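Local coordinates for protein rubisco operon transcriptional regulator (Synechocystis sp., PDB 5Y2W) that probably represses genes of carbon acquisition as a LysR-type transcription factor, its regulatory domain binding 2-phosphoglycolate, at residues L105-I111 with M154-V158. Numbering follows the deposited sequence.
Sequences LNDEAFI and MGISV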
loop_
_atom_site.group_PDB
_atom_site.type_symbol
_atom_site.label_atom_id
_atom_site.label_comp_id
_atom_site.label_asym_id
_atom_site.label_seq_id
_atom_site.Cartn_x
_atom_site.Cartn_y
_atom_site.Cartn_z
ATOM N N LEU A 105 2.607 8.963 -26.236
ATOM C CA LEU A 105 1.872 9.082 -24.966
ATOM C C LEU A 105 0.855 10.218 -24.923
ATOM O O LEU A 105 0.002 10.256 -24.046
ATOM C CB LEU A 105 2.846 9.231 -23.774
ATOM C CG LEU A 105 3.716 7.999 -23.518
ATOM C CD1 LEU A 105 4.475 8.167 -22.216
ATOM C CD2 LEU A 105 2.903 6.734 -23.520
ATOM N N ASN A 106 0.963 11.143 -25.857
ATOM C CA ASN A 106 0.117 12.304 -25.894
ATOM C C ASN A 106 -1.361 11.954 -25.922
ATOM O O ASN A 106 -1.792 11.203 -26.771
ATOM C CB ASN A 106 0.445 13.083 -27.154
ATOM C CG ASN A 106 1.610 13.994 -26.944
ATOM O OD1 ASN A 106 1.583 14.815 -26.045
ATOM N ND2 ASN A 106 2.635 13.843 -27.747
ATOM N N ASP A 107 -2.113 12.499 -24.991
ATOM C CA ASP A 107 -3.547 12.243 -24.889
ATOM C C ASP A 107 -3.948 10.829 -24.512
ATOM O O ASP A 107 -5.131 10.548 -24.460
ATOM C CB ASP A 107 -4.266 12.728 -26.156
ATOM C CG ASP A 107 -4.165 14.214 -26.298
ATOM O OD1 ASP A 107 -4.863 14.880 -25.528
ATOM O OD2 ASP A 107 -3.338 14.720 -27.093
ATOM N N GLU A 108 -2.985 9.961 -24.206
ATOM C CA GLU A 108 -3.302 8.687 -23.580
ATOM C C GLU A 108 -3.924 8.870 -22.234
ATOM O O GLU A 108 -3.577 9.803 -21.504
ATOM C CB GLU A 108 -2.054 7.857 -23.356
ATOM C CG GLU A 108 -1.515 7.211 -24.606
ATOM C CD GLU A 108 -2.275 5.950 -25.036
ATOM O OE1 GLU A 108 -2.807 5.194 -24.155
ATOM O OE2 GLU A 108 -2.346 5.737 -26.281
ATOM N N ALA A 109 -4.876 7.981 -21.908
ATOM C CA ALA A 109 -5.521 7.988 -20.602
ATOM C C ALA A 109 -4.438 7.506 -19.647
ATOM O O ALA A 109 -3.822 6.435 -19.856
ATOM C CB ALA A 109 -6.732 7.058 -20.543
ATOM N N PHE A 110 -4.199 8.309 -18.623
ATOM C CA PHE A 110 -3.032 8.144 -17.752
ATOM C C PHE A 110 -3.418 8.360 -16.284
ATOM O O PHE A 110 -3.913 9.430 -15.905
ATOM C CB PHE A 110 -1.963 9.133 -18.146
ATOM C CG PHE A 110 -0.627 8.854 -17.532
ATOM C CD1 PHE A 110 -0.362 9.230 -16.229
ATOM C CD2 PHE A 110 0.351 8.218 -18.258
ATOM C CE1 PHE A 110 0.868 8.952 -15.647
ATOM C CE2 PHE A 110 1.579 7.934 -17.705
ATOM C CZ PHE A 110 1.841 8.314 -16.386
ATOM N N ILE A 111 -3.150 7.357 -15.459
ATOM C CA ILE A 111 -3.533 7.415 -14.077
ATOM C C ILE A 111 -2.388 7.951 -13.299
ATOM O O ILE A 111 -1.272 7.430 -13.411
ATOM C CB ILE A 111 -3.884 6.011 -13.566
ATOM C CG1 ILE A 111 -4.993 5.382 -14.441
ATOM C CG2 ILE A 111 -4.303 6.078 -12.099
ATOM C CD1 ILE A 111 -4.876 3.887 -14.619
ATOM N N MET A 154 -8.512 1.153 -17.203
ATOM C CA MET A 154 -8.634 2.598 -16.997
ATOM C C MET A 154 -7.452 3.442 -17.511
ATOM O O MET A 154 -7.420 4.667 -17.349
ATOM C CB MET A 154 -8.898 2.865 -15.521
ATOM C CG MET A 154 -10.290 2.420 -15.105
ATOM S SD MET A 154 -10.442 2.251 -13.312
ATOM C CE MET A 154 -10.602 0.461 -13.204
ATOM N N GLY A 155 -6.494 2.805 -18.164
ATOM C CA GLY A 155 -5.419 3.550 -18.804
ATOM C C GLY A 155 -4.038 2.969 -18.527
ATOM O O GLY A 155 -3.917 1.829 -18.163
ATOM N N ILE A 156 -3.016 3.784 -18.724
ATOM C CA ILE A 156 -1.631 3.411 -18.453
ATOM C C ILE A 156 -1.162 4.308 -17.340
ATOM O O ILE A 156 -1.834 5.268 -16.979
ATOM C CB ILE A 156 -0.756 3.599 -19.699
ATOM C CG1 ILE A 156 -0.687 5.062 -20.074
ATOM C CG2 ILE A 156 -1.369 2.851 -20.856
ATOM C CD1 ILE A 156 0.212 5.310 -21.260
ATOM N N SER A 157 -0.048 3.928 -16.759
ATOM C CA SER A 157 0.621 4.707 -15.728
ATOM C C SER A 157 2.136 4.465 -15.798
ATOM O O SER A 157 2.615 3.705 -16.617
ATOM C CB SER A 157 0.153 4.281 -14.344
ATOM O OG SER A 157 0.411 5.322 -13.386
ATOM N N VAL A 158 2.885 5.156 -14.939
ATOM C CA VAL A 158 4.326 4.904 -14.774
ATOM C C VAL A 158 4.478 4.607 -13.306
ATOM O O VAL A 158 3.992 5.384 -12.469
ATOM C CB VAL A 158 5.162 6.134 -15.138
ATOM C CG1 VAL A 158 6.575 6.010 -14.562
ATOM C CG2 VAL A 158 5.175 6.402 -16.660
#
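Ile156 lies against Phe110, and a parallel backbone bridge joins the two residues. The amide of Ile156 gives a nearly straight hydrogen bond to Ala109 O (N to O 3.0 Å, 172°), and Ile111 N donates to Ile156 O at 2.9 Å, so both polar backbone atoms of Ile156 are used on Ala109 and Ile111, the residues flanking Phe110, the pattern of a parallel bridge. The same oxygen takes a CA-H...O contact from Phe110 CA.

With chi1 at 65°, Ile156 CG1 sits between its own backbone N and carbonyl carbon, a placement that brings it 3.8 Å from Phe110 CD2 and sends CD1 on to Leu105 CD2 and Glu108 CB. Phe110 CG is anti to the backbone N (chi1 -167°), which lays the ring along residues 156-158: Ile156 O and Ser157 CA lie over one face, the latter in a CH-pi contact 4.1 Å from the centroid, while Val158 CG2 meets the ring edge at CZ, 3.9 Å away. Phe127 of helix 118-129 adds an edge-to-face ring contact. Ile111 reaches the other way, laying CD1 near Met154 O and CB, and also packs on Ile146 and Ala149 of helix 143-151.

Gly155, lacking a side chain, lets its CA pass 3.5 Å from Ala109 O. Beyond the bridge, Ser157 OG donates to Ile111 O over 2.7 Å, extending the pairing by a side chain.

The contact thus joins the loop before helix 118-129 to strand 157-160, at the edge of the three-stranded antiparallel sheet of this LysR substrate-binding domain. Pairing the buried Ile156 amide and carbonyl and Ser157 hydroxyl with the loop's backbone fixes its register on the strand, while Phe110 packs toward helix 118-129.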